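PDB 3F2K: histone-lysine N-methyltransferase SETMAR from Homo sapiens, which methylates histone H3 and, through its mariner transposase domain, binds DNA and retains some nuclease activity, with roles in double-strand break repair and replication fork restart. Local coordinates for residues E99-E104 against R133-Q138; T76-W79 against I85-S88; F15-S20 against P153-S158. All blocks are in the same frame, centred on the assembly; numbering follows the deposited sequence.

Contact 1. Residues E99-E104 against R133-Q138; sequences EKYAQE and RPHVAQ
The phenol ring of Tyr101 and the imidazole of His135 form an offset stack, with centroids 4.2 Å apart and planes inclined by 19°. The overlap is partial and reciprocal: CD2 of His135 lies over one face of the phenol, displaced toward its rim, while Tyr101 OH sits over the centre of the imidazole, 3.4 Å above its plane. Tyr101 reaches this place because CG is anti to the backbone N (chi1 -168°), which sends the ring off helix 98-115 toward the short helical turn 133-136. Closer to the backbones, Tyr101 CB rests on Pro134 CB at 4.2 Å, and Tyr101 CD2 lies 3.9 Å from Pro134 O. The imidazole is fixed in rotation by hydrogen bonds at both nitrogens, ND1 with Asp130 O and NE2 with Glu39 OE2, and Asp130 itself binds magnesium. The His129 ring also meets that of His135, their planes nearly parallel at about 5°. The stack joins helix 98-115 to the turn 133-136 that follows strand 126-128; Tyr101 also packs on Cys37 and Glu39 of strand 34-43 and on Thr140, at the start of helix 140-147.

Contact 2. Residues T76-W79 against I85-S88; sequences TIWW and IHYS
Trp78 and His86 face each other as a hydrogen-bonded antiparallel pair, Trp78 N giving His86 O a short 2.7 Å bond. Their side chains lie side by side and point the same way, with Trp78 CD1 3.7 Å from His86 CD2; His86 CG is anti to its own backbone N (chi1 178°), which lays the imidazole beside the indole. The rings meet obliquely, and His86 O sits at the indole edge, in its plane. Trp78 O accepts twice, from His86 N at 3.1 Å and from Ile85 N at 2.9 Å. Two residues along the same strands, Thr76 and Ser88 exchange two backbone bonds, with the non-hydrogen-bonded pair Ile77 and Tyr87 between. Two waters extend this ladder: one joins Thr76 OG1 to Ser88 O, the other takes the indole N-H of Trp78 (NE1 to water 2.8 Å) and meets Ser88 OG. Farther out, Glu104 OE1 bonds both His86 NE2 and Ser88 OG, while Lys111 holds His86 ND1. Helix 98-115 covers the face of Trp78 and His86; helix 163-176 packs on Ile77, across the sheet, and on Trp79. Ile85 and His86, opposite Trp78, make a classic beta bulge in the hairpin that edges the RNase H-like sheet of the transposase domain.

Contact 3. Residues F15-S20 against P153-S158; sequences FEVSSS and PHPPYS
Val17, on helix 8-27, packs against Pro153 and Pro155 in the proline-rich loop that leaves strand 150-151, an edge strand of the RNase H-like sheet of this mariner transposase domain, and leads to helix 163-176. The contact is apolar and small, burying 146 Å² over both segments, and no hydrogen bond joins the two segments themselves.

Van der Waals packing is centred on one methyl group. Val17 CG1 stands anti to the backbone N (chi1 175°), a setting that carries it to the loop, where it touches both prolines: Pro153 CB at 4.1 Å and Pro155 CD at 3.8 Å. The valine and Pro155 side chains meet at a slant, and Val17 CB and CG2 also approach the same Pro155 CD. His154, between the two prolines, turns its CB away from the helix.

Polar interactions lie within the loop or come from just beside the helical segment. His154 NE2 makes a weak bond to Ser158 O at 3.3 Å. Ser158 OG lies near the carbonyl oxygens of Pro155 and Pro156, its proton not settled between them. Arg14 NH1, one turn before Ser18 on the same helix, bonds Ser158 OG and so ties helix 8-27 to the loop.

Further packing ties the two parts to their surroundings. Pro155 also rests on Arg13 and Arg14, so helix 8-27 meets this proline with more than its valine, and Leu161 touches both Pro155 and Ser18. Ser18 and Phe15 pack on helix 202-219, Ser18 against Trp214, Cys217 and Val218. Besides the two proline carbons it touches, the same valine methyl meets one polar atom of the loop backbone: Val17 CG1 lies 3.7 Å from Pro153 O.

Overall arrangement
Contacts 1 and 2 adjoin, their centres about 15 Å apart: helix 98-115, which carries one side of contact 1, also packs on contact 2. Glu104 bridges the two, and Tyr101 OH packs on Trp78 CH2 at 3.5 Å. Contact 1 is the one nearest the metal, with the His135 side chain about 5 Å from the magnesium ion bound by Asp38 and Asp130; Thr76 of contact 2 is about 9 Å from it and Pro155 of contact 3 about 12 Å, side chain to ion. Contact 3 stands apart, its nearest atoms about 8 Å from contact 1 and 11 Å from contact 2, yet along the chain it closes a loop enclosing both.

Contact 1. Residues E99-E104 against R133-Q138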
ATOM      1  N   GLU A  99       6.328 -12.512 -11.198  1.00 17.29           N
ATOM      2  CA  GLU A  99       7.460 -13.286 -10.691  1.00 17.14           C
ATOM      3  C   GLU A  99       8.262 -12.417  -9.711  1.00 17.00           C
ATOM      4  O   GLU A  99       8.626 -12.851  -8.613  1.00 16.12           O
ATOM      5  CB  GLU A  99       8.370 -13.849 -11.832  1.00 16.10           C
ATOM      6  CG  GLU A  99       7.690 -15.011 -12.563  1.00 16.79           C
ATOM      7  CD  GLU A  99       6.794 -14.546 -13.740  1.00 16.99           C
ATOM      8  OE1 GLU A  99       6.651 -13.318 -14.016  1.00 18.90           O
ATOM      9  OE2 GLU A  99       6.289 -15.407 -14.457  1.00 14.53           O
ATOM     10  N   LYS A 100       8.524 -11.197 -10.113  1.00 16.03           N
ATOM     11  CA  LYS A 100       9.296 -10.250  -9.291  1.00 17.53           C
ATOM     12  C   LYS A 100       8.478  -9.932  -8.022  1.00 16.79           C
ATOM     13  O   LYS A 100       9.037  -9.810  -6.947  1.00 16.11           O
ATOM     14  CB  LYS A 100       9.513  -8.961 -10.118  1.00 18.38           C
ATOM     15  CG  LYS A 100      10.101  -7.769  -9.348  1.00 21.80           C
ATOM     16  CD  LYS A 100      11.264  -8.290  -8.561  1.00 24.89           C
ATOM     17  CE  LYS A 100      12.429  -7.363  -8.634  1.00 30.77           C
ATOM     18  NZ  LYS A 100      12.393  -6.479  -7.425  1.00 34.54           N
ATOM     19  N   TYR A 101       7.195  -9.656  -8.208  1.00 17.48           N
ATOM     20  CA  TYR A 101       6.336  -9.259  -7.043  1.00 16.23           C
ATOM     21  C   TYR A 101       6.253 -10.411  -6.053  1.00 16.30           C
ATOM     22  O   TYR A 101       6.291 -10.139  -4.819  1.00 16.51           O
ATOM     23  CB  TYR A 101       4.979  -8.853  -7.522  1.00 15.48           C
ATOM     24  CG  TYR A 101       4.097  -8.184  -6.531  1.00 16.82           C
ATOM     25  CD1 TYR A 101       4.355  -6.856  -6.132  1.00 14.95           C
ATOM     26  CD2 TYR A 101       2.973  -8.844  -6.035  1.00 15.37           C
ATOM     27  CE1 TYR A 101       3.506  -6.191  -5.287  1.00 16.84           C
ATOM     28  CE2 TYR A 101       2.085  -8.181  -5.124  1.00 17.47           C
ATOM     29  CZ  TYR A 101       2.376  -6.849  -4.779  1.00 16.88           C
ATOM     30  OH  TYR A 101       1.527  -6.164  -3.894  1.00 20.29           O
ATOM     31  N   ALA A 102       6.188 -11.662  -6.540  1.00 13.84           N
ATOM     32  CA  ALA A 102       6.246 -12.833  -5.629  1.00 16.51           C
ATOM     33  C   ALA A 102       7.526 -12.897  -4.748  1.00 17.89           C
ATOM     34  O   ALA A 102       7.431 -13.163  -3.527  1.00 16.59           O
ATOM     35  CB  ALA A 102       5.982 -14.186  -6.393  1.00 16.76           C
ATOM     36  N   GLN A 103       8.685 -12.613  -5.358  1.00 17.94           N
ATOM     37  CA  GLN A 103       9.970 -12.581  -4.656  1.00 20.07           C
ATOM     38  C   GLN A 103       9.981 -11.434  -3.652  1.00 18.35           C
ATOM     39  O   GLN A 103      10.477 -11.577  -2.534  1.00 17.23           O
ATOM     40  CB  GLN A 103      11.125 -12.462  -5.649  1.00 19.86           C
ATOM     41  CG  GLN A 103      11.296 -13.753  -6.435  1.00 28.98           C
ATOM     42  CD  GLN A 103      11.446 -14.985  -5.494  1.00 37.16           C
ATOM     43  OE1 GLN A 103      10.683 -15.972  -5.586  1.00 41.20           O
ATOM     44  NE2 GLN A 103      12.384 -14.884  -4.537  1.00 42.65           N
ATOM     45  N   GLU A 104       9.346 -10.316  -4.013  1.00 16.76           N
ATOM     46  CA  GLU A 104       9.252  -9.186  -3.096  1.00 16.29           C
ATOM     47  C   GLU A 104       8.397  -9.502  -1.875  1.00 16.44           C
ATOM     48  O   GLU A 104       8.732  -9.091  -0.746  1.00 17.38           O
ATOM     49  CB  GLU A 104       8.687  -7.979  -3.851  1.00 18.17           C
ATOM     50  CG  GLU A 104       9.789  -7.320  -4.777  1.00 23.63           C
ATOM     51  CD  GLU A 104      11.055  -6.785  -4.046  1.00 30.27           C
ATOM     52  OE1 GLU A 104      10.982  -6.196  -2.946  1.00 31.31           O
ATOM     53  OE2 GLU A 104      12.171  -6.918  -4.618  1.00 35.32           O
ATOM     54  N   ARG A 133      -1.625  -5.720 -12.511  1.00 19.69           N
ATOM     55  CA  ARG A 133      -1.593  -7.107 -13.020  1.00 21.29           C
ATOM     56  C   ARG A 133      -0.683  -8.082 -12.217  1.00 18.56           C
ATOM     57  O   ARG A 133      -1.127  -9.193 -11.911  1.00 17.72           O
ATOM     58  CB  ARG A 133      -1.234  -7.144 -14.501  1.00 23.66           C
ATOM     59  CG  ARG A 133      -2.289  -6.361 -15.314  1.00 28.11           C
ATOM     60  CD  ARG A 133      -2.086  -6.629 -16.785  1.00 36.35           C
ATOM     61  NE  ARG A 133      -2.138  -8.072 -17.032  1.00 40.68           N
ATOM     62  CZ  ARG A 133      -2.246  -8.614 -18.244  1.00 41.85           C
ATOM     63  NH1 ARG A 133      -2.334  -7.797 -19.307  1.00 42.23           N
ATOM     64  NH2 ARG A 133      -2.267  -9.954 -18.383  1.00 33.88           N
ATOM     65  N   PRO A 134       0.503  -7.650 -11.838  1.00 18.64           N
ATOM     66  CA  PRO A 134       1.332  -8.590 -11.081  1.00 18.65           C
ATOM     67  C   PRO A 134       0.739  -9.035  -9.737  1.00 18.01           C
ATOM     68  O   PRO A 134       1.112 -10.122  -9.207  1.00 17.67           O
ATOM     69  CB  PRO A 134       2.570  -7.772 -10.785  1.00 18.30           C
ATOM     70  CG  PRO A 134       2.660  -6.807 -11.975  1.00 22.23           C
ATOM     71  CD  PRO A 134       1.218  -6.357 -12.036  1.00 19.83           C
ATOM     72  N   HIS A 135      -0.129  -8.183  -9.165  1.00 15.04           N
ATOM     73  CA  HIS A 135      -0.672  -8.402  -7.818  1.00 14.33           C
ATOM     74  C   HIS A 135      -1.653  -9.521  -7.820  1.00 14.00           C
ATOM     75  O   HIS A 135      -1.936 -10.174  -6.771  1.00 14.46           O
ATOM     76  CB  HIS A 135      -1.410  -7.117  -7.347  1.00 13.52           C
ATOM     77  CG  HIS A 135      -0.487  -5.950  -7.036  1.00 15.08           C
ATOM     78  ND1 HIS A 135      -0.951  -4.786  -6.454  1.00 14.33           N
ATOM     79  CD2 HIS A 135       0.819  -5.739  -7.298  1.00 14.67           C
ATOM     80  CE1 HIS A 135       0.044  -3.931  -6.320  1.00 16.08           C
ATOM     81  NE2 HIS A 135       1.130  -4.462  -6.856  1.00 16.39           N
ATOM     82  N   VAL A 136      -2.227  -9.780  -8.990  1.00 15.83           N
ATOM     83  CA  VAL A 136      -3.375 -10.658  -9.089  1.00 16.47           C
ATOM     84  C   VAL A 136      -3.099 -11.898 -10.009  1.00 17.80           C
ATOM     85  O   VAL A 136      -4.014 -12.641 -10.294  1.00 19.11           O
ATOM     86  CB  VAL A 136      -4.714  -9.887  -9.477  1.00 17.93           C
ATOM     87  CG1 VAL A 136      -5.021  -8.786  -8.367  1.00 14.83           C
ATOM     88  CG2 VAL A 136      -4.650  -9.271 -10.864  1.00 19.20           C
ATOM     89  N   ALA A 137      -1.850 -12.061 -10.413  1.00 16.74           N
ATOM     90  CA  ALA A 137      -1.452 -13.152 -11.312  1.00 17.48           C
ATOM     91  C   ALA A 137      -0.674 -14.207 -10.500  1.00 17.75           C
ATOM     92  O   ALA A 137      -0.394 -13.996  -9.323  1.00 16.50           O
ATOM     93  CB  ALA A 137      -0.582 -12.601 -12.405  1.00 15.72           C
ATOM     94  N   GLN A 138      -0.424 -15.350 -11.131  1.00 17.01           N
ATOM     95  CA  GLN A 138       0.543 -16.302 -10.623  1.00 18.56           C
ATOM     96  C   GLN A 138       1.937 -15.780 -11.095  1.00 17.32           C
ATOM     97  O   GLN A 138       2.070 -15.218 -12.241  1.00 17.92           O
ATOM     98  CB  GLN A 138       0.226 -17.689 -11.206  1.00 18.76           C
ATOM     99  CG  GLN A 138      -1.035 -18.358 -10.712  1.00 19.83           C
ATOM    100  CD  GLN A 138      -1.095 -18.601  -9.194  1.00 20.62           C
ATOM    101  OE1 GLN A 138      -0.131 -18.301  -8.447  1.00 18.24           O
ATOM    102  NE2 GLN A 138      -2.250 -19.181  -8.738  1.00 20.60           N
TER

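Contact 2. Residues T76-W79 against I85-S88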
ATOM      1  N   THR A  76       8.272   0.639  -4.151  1.00 18.90           N
ATOM      2  CA  THR A  76       7.187  -0.147  -3.601  1.00 18.55           C
ATOM      3  C   THR A  76       7.484  -0.099  -2.079  1.00 18.55           C
ATOM      4  O   THR A  76       8.630  -0.274  -1.620  1.00 20.45           O
ATOM      5  CB  THR A  76       7.152  -1.590  -4.169  1.00 19.41           C
ATOM      6  OG1 THR A  76       7.157  -1.537  -5.617  1.00 19.28           O
ATOM      7  CG2 THR A  76       5.889  -2.322  -3.666  1.00 18.78           C
ATOM      8  N   ILE A  77       6.460   0.250  -1.332  1.00 18.95           N
ATOM      9  CA  ILE A  77       6.527   0.289   0.127  1.00 17.55           C
ATOM     10  C   ILE A  77       5.454  -0.623   0.713  1.00 16.59           C
ATOM     11  O   ILE A  77       4.284  -0.650   0.268  1.00 16.00           O
ATOM     12  CB  ILE A  77       6.406   1.740   0.689  1.00 18.99           C
ATOM     13  CG1 ILE A  77       6.632   1.735   2.228  1.00 18.39           C
ATOM     14  CG2 ILE A  77       5.093   2.370   0.299  1.00 22.58           C
ATOM     15  CD1 ILE A  77       6.629   3.121   2.889  1.00 20.27           C
ATOM     16  N   TRP A  78       5.857  -1.361   1.734  1.00 15.94           N
ATOM     17  CA  TRP A  78       5.040  -2.275   2.428  1.00 15.68           C
ATOM     18  C   TRP A  78       5.038  -1.890   3.908  1.00 15.35           C
ATOM     19  O   TRP A  78       6.088  -1.737   4.523  1.00 16.15           O
ATOM     20  CB  TRP A  78       5.653  -3.709   2.339  1.00 18.42           C
ATOM     21  CG  TRP A  78       5.935  -4.208   0.911  1.00 18.97           C
ATOM     22  CD1 TRP A  78       6.977  -3.847   0.093  1.00 20.05           C
ATOM     23  CD2 TRP A  78       5.182  -5.143   0.214  1.00 19.90           C
ATOM     24  NE1 TRP A  78       6.924  -4.524  -1.072  1.00 21.72           N
ATOM     25  CE2 TRP A  78       5.805  -5.320  -1.040  1.00 20.25           C
ATOM     26  CE3 TRP A  78       3.996  -5.859   0.513  1.00 17.17           C
ATOM     27  CZ2 TRP A  78       5.287  -6.157  -2.009  1.00 22.75           C
ATOM     28  CZ3 TRP A  78       3.484  -6.671  -0.439  1.00 20.46           C
ATOM     29  CH2 TRP A  78       4.150  -6.855  -1.679  1.00 23.35           C
ATOM     30  N   TRP A  79       3.858  -1.911   4.511  1.00 13.81           N
ATOM     31  CA  TRP A  79       3.726  -1.461   5.914  1.00 15.56           C
ATOM     32  C   TRP A  79       2.421  -1.898   6.582  1.00 15.16           C
ATOM     33  O   TRP A  79       1.440  -2.293   5.926  1.00 15.96           O
ATOM     34  CB  TRP A  79       3.853   0.068   5.962  1.00 15.24           C
ATOM     35  CG  TRP A  79       2.882   0.764   5.080  1.00 14.86           C
ATOM     36  CD1 TRP A  79       2.934   0.911   3.718  1.00 13.85           C
ATOM     37  CD2 TRP A  79       1.719   1.472   5.530  1.00 15.09           C
ATOM     38  NE1 TRP A  79       1.881   1.699   3.286  1.00 14.01           N
ATOM     39  CE2 TRP A  79       1.123   2.067   4.381  1.00 16.80           C
ATOM     40  CE3 TRP A  79       1.166   1.700   6.796  1.00 17.73           C
ATOM     41  CZ2 TRP A  79      -0.082   2.833   4.449  1.00 18.98           C
ATOM     42  CZ3 TRP A  79      -0.019   2.499   6.905  1.00 14.29           C
ATOM     43  CH2 TRP A  79      -0.642   3.037   5.703  1.00 15.90           C
ATOM     44  N   ILE A  85       7.554  -1.964   7.024  1.00 17.56           N
ATOM     45  CA  ILE A  85       7.990  -3.372   6.899  1.00 17.71           C
ATOM     46  C   ILE A  85       9.173  -3.477   5.902  1.00 18.09           C
ATOM     47  O   ILE A  85      10.288  -4.007   6.237  1.00 16.99           O
ATOM     48  CB  ILE A  85       6.841  -4.370   6.574  1.00 16.77           C
ATOM     49  CG1 ILE A  85       5.745  -4.417   7.685  1.00 14.48           C
ATOM     50  CG2 ILE A  85       7.415  -5.873   6.445  1.00 17.18           C
ATOM     51  CD1 ILE A  85       4.420  -5.080   7.235  1.00 15.58           C
ATOM     52  N   HIS A  86       8.953  -3.000   4.689  1.00 18.50           N
ATOM     53  CA  HIS A  86       9.898  -3.279   3.571  1.00 17.23           C
ATOM     54  C   HIS A  86       9.660  -2.201   2.517  1.00 19.00           C
ATOM     55  O   HIS A  86       8.496  -1.799   2.275  1.00 16.77           O
ATOM     56  CB  HIS A  86       9.619  -4.696   2.923  1.00 18.57           C
ATOM     57  CG  HIS A  86      10.538  -4.999   1.742  1.00 20.67           C
ATOM     58  ND1 HIS A  86      11.918  -4.931   1.830  1.00 20.48           N
ATOM     59  CD2 HIS A  86      10.264  -5.390   0.470  1.00 21.59           C
ATOM     60  CE1 HIS A  86      12.447  -5.264   0.662  1.00 20.32           C
ATOM     61  NE2 HIS A  86      11.458  -5.566  -0.176  1.00 24.23           N
ATOM     62  N   TYR A  87      10.729  -1.765   1.869  1.00 18.09           N
ATOM     63  CA  TYR A  87      10.551  -0.976   0.618  1.00 19.35           C
ATOM     64  C   TYR A  87      11.672  -1.306  -0.342  1.00 19.96           C
ATOM     65  O   TYR A  87      12.736  -1.797   0.074  1.00 21.07           O
ATOM     66  CB  TYR A  87      10.503   0.539   0.888  1.00 18.65           C
ATOM     67  CG  TYR A  87      11.770   1.121   1.486  1.00 21.84           C
ATOM     68  CD1 TYR A  87      12.810   1.606   0.678  1.00 26.71           C
ATOM     69  CD2 TYR A  87      11.903   1.224   2.853  1.00 22.57           C
ATOM     70  CE1 TYR A  87      13.939   2.173   1.250  1.00 28.40           C
ATOM     71  CE2 TYR A  87      13.049   1.772   3.449  1.00 26.09           C
ATOM     72  CZ  TYR A  87      14.046   2.224   2.650  1.00 28.75           C
ATOM     73  OH  TYR A  87      15.126   2.777   3.278  1.00 32.56           O
ATOM     74  N   SER A  88      11.481  -1.032  -1.622  1.00 19.76           N
ATOM     75  CA  SER A  88      12.497  -1.484  -2.601  1.00 22.41           C
ATOM     76  C   SER A  88      12.353  -0.578  -3.810  1.00 22.15           C
ATOM     77  O   SER A  88      11.265  -0.007  -4.051  1.00 23.23           O
ATOM     78  CB  SER A  88      12.304  -2.959  -3.007  1.00 22.90           C
ATOM     79  OG  SER A  88      11.053  -3.213  -3.624  1.00 27.09           O
TER
HETATM   80  O   HOH W   1       9.639  -1.158  -6.576  1.00 22.97           O
HETATM   81  O   HOH W   2       8.934  -4.507  -3.015  1.00 31.54           O

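Contact 3. Residues F15-S20 against P153-S158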
ATOM      1  N   PHE A  15     -19.141   0.481  -3.159  1.00 17.38           N
ATOM      2  CA  PHE A  15     -20.107   0.540  -2.058  1.00 19.24           C
ATOM      3  C   PHE A  15     -20.146  -0.835  -1.387  1.00 19.40           C
ATOM      4  O   PHE A  15     -20.093  -0.898  -0.177  1.00 18.78           O
ATOM      5  CB  PHE A  15     -21.490   0.926  -2.569  1.00 20.62           C
ATOM      6  CG  PHE A  15     -22.557   1.000  -1.495  1.00 19.30           C
ATOM      7  CD1 PHE A  15     -23.011   2.240  -1.068  1.00 21.02           C
ATOM      8  CD2 PHE A  15     -23.111  -0.163  -0.938  1.00 18.74           C
ATOM      9  CE1 PHE A  15     -23.994   2.359  -0.057  1.00 15.96           C
ATOM     10  CE2 PHE A  15     -24.097  -0.090   0.081  1.00 18.47           C
ATOM     11  CZ  PHE A  15     -24.578   1.178   0.496  1.00 20.72           C
ATOM     12  N   GLU A  16     -20.215  -1.904  -2.189  1.00 19.94           N
ATOM     13  CA  GLU A  16     -20.338  -3.276  -1.705  1.00 20.96           C
ATOM     14  C   GLU A  16     -19.137  -3.605  -0.816  1.00 19.80           C
ATOM     15  O   GLU A  16     -19.297  -4.016   0.359  1.00 18.38           O
ATOM     16  CB  GLU A  16     -20.475  -4.226  -2.931  1.00 21.54           C
ATOM     17  CG  GLU A  16     -20.758  -5.777  -2.697  1.00 25.67           C
ATOM     18  CD  GLU A  16     -20.701  -6.668  -4.043  1.00 27.80           C
ATOM     19  OE1 GLU A  16     -19.974  -6.354  -5.044  1.00 35.94           O
ATOM     20  OE2 GLU A  16     -21.381  -7.745  -4.097  1.00 32.69           O
ATOM     21  N   VAL A  17     -17.950  -3.385  -1.352  1.00 17.72           N
ATOM     22  CA  VAL A  17     -16.699  -3.690  -0.574  1.00 18.61           C
ATOM     23  C   VAL A  17     -16.580  -2.857   0.675  1.00 17.88           C
ATOM     24  O   VAL A  17     -16.274  -3.393   1.733  1.00 18.98           O
ATOM     25  CB  VAL A  17     -15.428  -3.479  -1.422  1.00 18.18           C
ATOM     26  CG1 VAL A  17     -14.235  -3.670  -0.565  1.00 19.12           C
ATOM     27  CG2 VAL A  17     -15.368  -4.472  -2.577  1.00 20.08           C
ATOM     28  N   SER A  18     -16.864  -1.563   0.570  1.00 16.12           N
ATOM     29  CA  SER A  18     -16.839  -0.664   1.731  1.00 16.65           C
ATOM     30  C   SER A  18     -17.758  -1.101   2.827  1.00 16.99           C
ATOM     31  O   SER A  18     -17.341  -1.233   3.976  1.00 16.53           O
ATOM     32  CB  SER A  18     -17.151   0.785   1.325  1.00 16.42           C
ATOM     33  OG  SER A  18     -16.019   1.283   0.580  1.00 15.71           O
ATOM     34  N   SER A  19     -19.027  -1.312   2.465  1.00 18.55           N
ATOM     35  CA  SER A  19     -20.042  -1.696   3.444  1.00 18.89           C
ATOM     36  C   SER A  19     -19.662  -3.032   4.144  1.00 18.42           C
ATOM     37  O   SER A  19     -19.763  -3.163   5.395  1.00 18.62           O
ATOM     38  CB  SER A  19     -21.442  -1.789   2.742  1.00 18.72           C
ATOM     39  OG  SER A  19     -22.428  -2.389   3.626  1.00 19.09           O
ATOM     40  N   SER A  20     -19.192  -3.974   3.355  1.00 20.03           N
ATOM     41  CA  SER A  20     -18.831  -5.326   3.828  1.00 19.49           C
ATOM     42  C   SER A  20     -17.650  -5.281   4.760  1.00 20.30           C
ATOM     43  O   SER A  20     -17.675  -5.947   5.815  1.00 21.27           O
ATOM     44  CB  SER A  20     -18.583  -6.253   2.636  1.00 20.64           C
ATOM     45  OG  SER A  20     -19.822  -6.562   2.041  1.00 18.09           O
ATOM     46  N   PRO A 153     -10.573  -7.867  -0.147  1.00 19.48           N
ATOM     47  CA  PRO A 153     -11.292  -7.377  -1.288  1.00 20.25           C
ATOM     48  C   PRO A 153     -10.896  -5.882  -1.490  1.00 19.42           C
ATOM     49  O   PRO A 153     -10.819  -5.142  -0.521  1.00 21.60           O
ATOM     50  CB  PRO A 153     -12.800  -7.467  -0.817  1.00 21.40           C
ATOM     51  CG  PRO A 153     -12.762  -8.603   0.189  1.00 21.23           C
ATOM     52  CD  PRO A 153     -11.477  -8.446   0.885  1.00 21.24           C
ATOM     53  N   HIS A 154     -10.653  -5.484  -2.718  1.00 18.69           N
ATOM     54  CA  HIS A 154     -10.357  -4.054  -3.021  1.00 19.85           C
ATOM     55  C   HIS A 154     -11.021  -3.676  -4.341  1.00 19.64           C
ATOM     56  O   HIS A 154     -10.860  -4.393  -5.326  1.00 19.33           O
ATOM     57  CB  HIS A 154      -8.853  -3.819  -3.189  1.00 18.97           C
ATOM     58  CG  HIS A 154      -8.516  -2.356  -3.261  1.00 18.98           C
ATOM     59  ND1 HIS A 154      -8.213  -1.714  -4.444  1.00 19.95           N
ATOM     60  CD2 HIS A 154      -8.555  -1.399  -2.312  1.00 16.74           C
ATOM     61  CE1 HIS A 154      -7.998  -0.427  -4.198  1.00 17.56           C
ATOM     62  NE2 HIS A 154      -8.204  -0.209  -2.917  1.00 20.84           N
ATOM     63  N   PRO A 155     -11.849  -2.603  -4.342  1.00 21.15           N
ATOM     64  CA  PRO A 155     -12.536  -2.263  -5.594  1.00 19.72           C
ATOM     65  C   PRO A 155     -11.667  -1.491  -6.571  1.00 19.99           C
ATOM     66  O   PRO A 155     -10.801  -0.704  -6.151  1.00 18.50           O
ATOM     67  CB  PRO A 155     -13.710  -1.358  -5.125  1.00 20.32           C
ATOM     68  CG  PRO A 155     -13.233  -0.697  -3.817  1.00 18.82           C
ATOM     69  CD  PRO A 155     -12.245  -1.754  -3.203  1.00 20.28           C
ATOM     70  N   PRO A 156     -11.846  -1.716  -7.880  1.00 20.62           N
ATOM     71  CA  PRO A 156     -11.061  -1.015  -8.859  1.00 22.20           C
ATOM     72  C   PRO A 156     -11.246   0.504  -8.744  1.00 21.81           C
ATOM     73  O   PRO A 156     -12.231   0.969  -8.167  1.00 20.59           O
ATOM     74  CB  PRO A 156     -11.592  -1.585 -10.200  1.00 23.70           C
ATOM     75  CG  PRO A 156     -12.039  -3.014  -9.774  1.00 23.07           C
ATOM     76  CD  PRO A 156     -12.686  -2.774  -8.479  1.00 23.73           C
ATOM     77  N   TYR A 157     -10.279   1.250  -9.284  1.00 20.42           N
ATOM     78  CA  TYR A 157     -10.318   2.698  -9.326  1.00 20.12           C
ATOM     79  C   TYR A 157     -10.522   3.352  -8.000  1.00 19.16           C
ATOM     80  O   TYR A 157     -11.272   4.316  -7.902  1.00 18.20           O
ATOM     81  CB  TYR A 157     -11.370   3.149 -10.365  1.00 22.40           C
ATOM     82  CG  TYR A 157     -11.047   2.603 -11.720  1.00 25.32           C
ATOM     83  CD1 TYR A 157      -9.991   3.130 -12.465  1.00 29.52           C
ATOM     84  CD2 TYR A 157     -11.761   1.519 -12.243  1.00 27.22           C
ATOM     85  CE1 TYR A 157      -9.675   2.609 -13.733  1.00 33.20           C
ATOM     86  CE2 TYR A 157     -11.439   0.979 -13.490  1.00 29.12           C
ATOM     87  CZ  TYR A 157     -10.419   1.538 -14.222  1.00 31.85           C
ATOM     88  OH  TYR A 157     -10.121   1.018 -15.457  1.00 34.54           O
ATOM     89  N   SER A 158      -9.884   2.806  -6.959  1.00 16.41           N
ATOM     90  CA  SER A 158     -10.138   3.299  -5.607  1.00 17.66           C
ATOM     91  C   SER A 158      -8.788   3.561  -4.833  1.00 17.85           C
ATOM     92  O   SER A 158      -8.557   2.954  -3.793  1.00 17.71           O
ATOM     93  CB  SER A 158     -10.999   2.238  -4.845  1.00 16.62           C
ATOM     94  OG  SER A 158     -12.186   1.935  -5.566  1.00 16.89           O
TER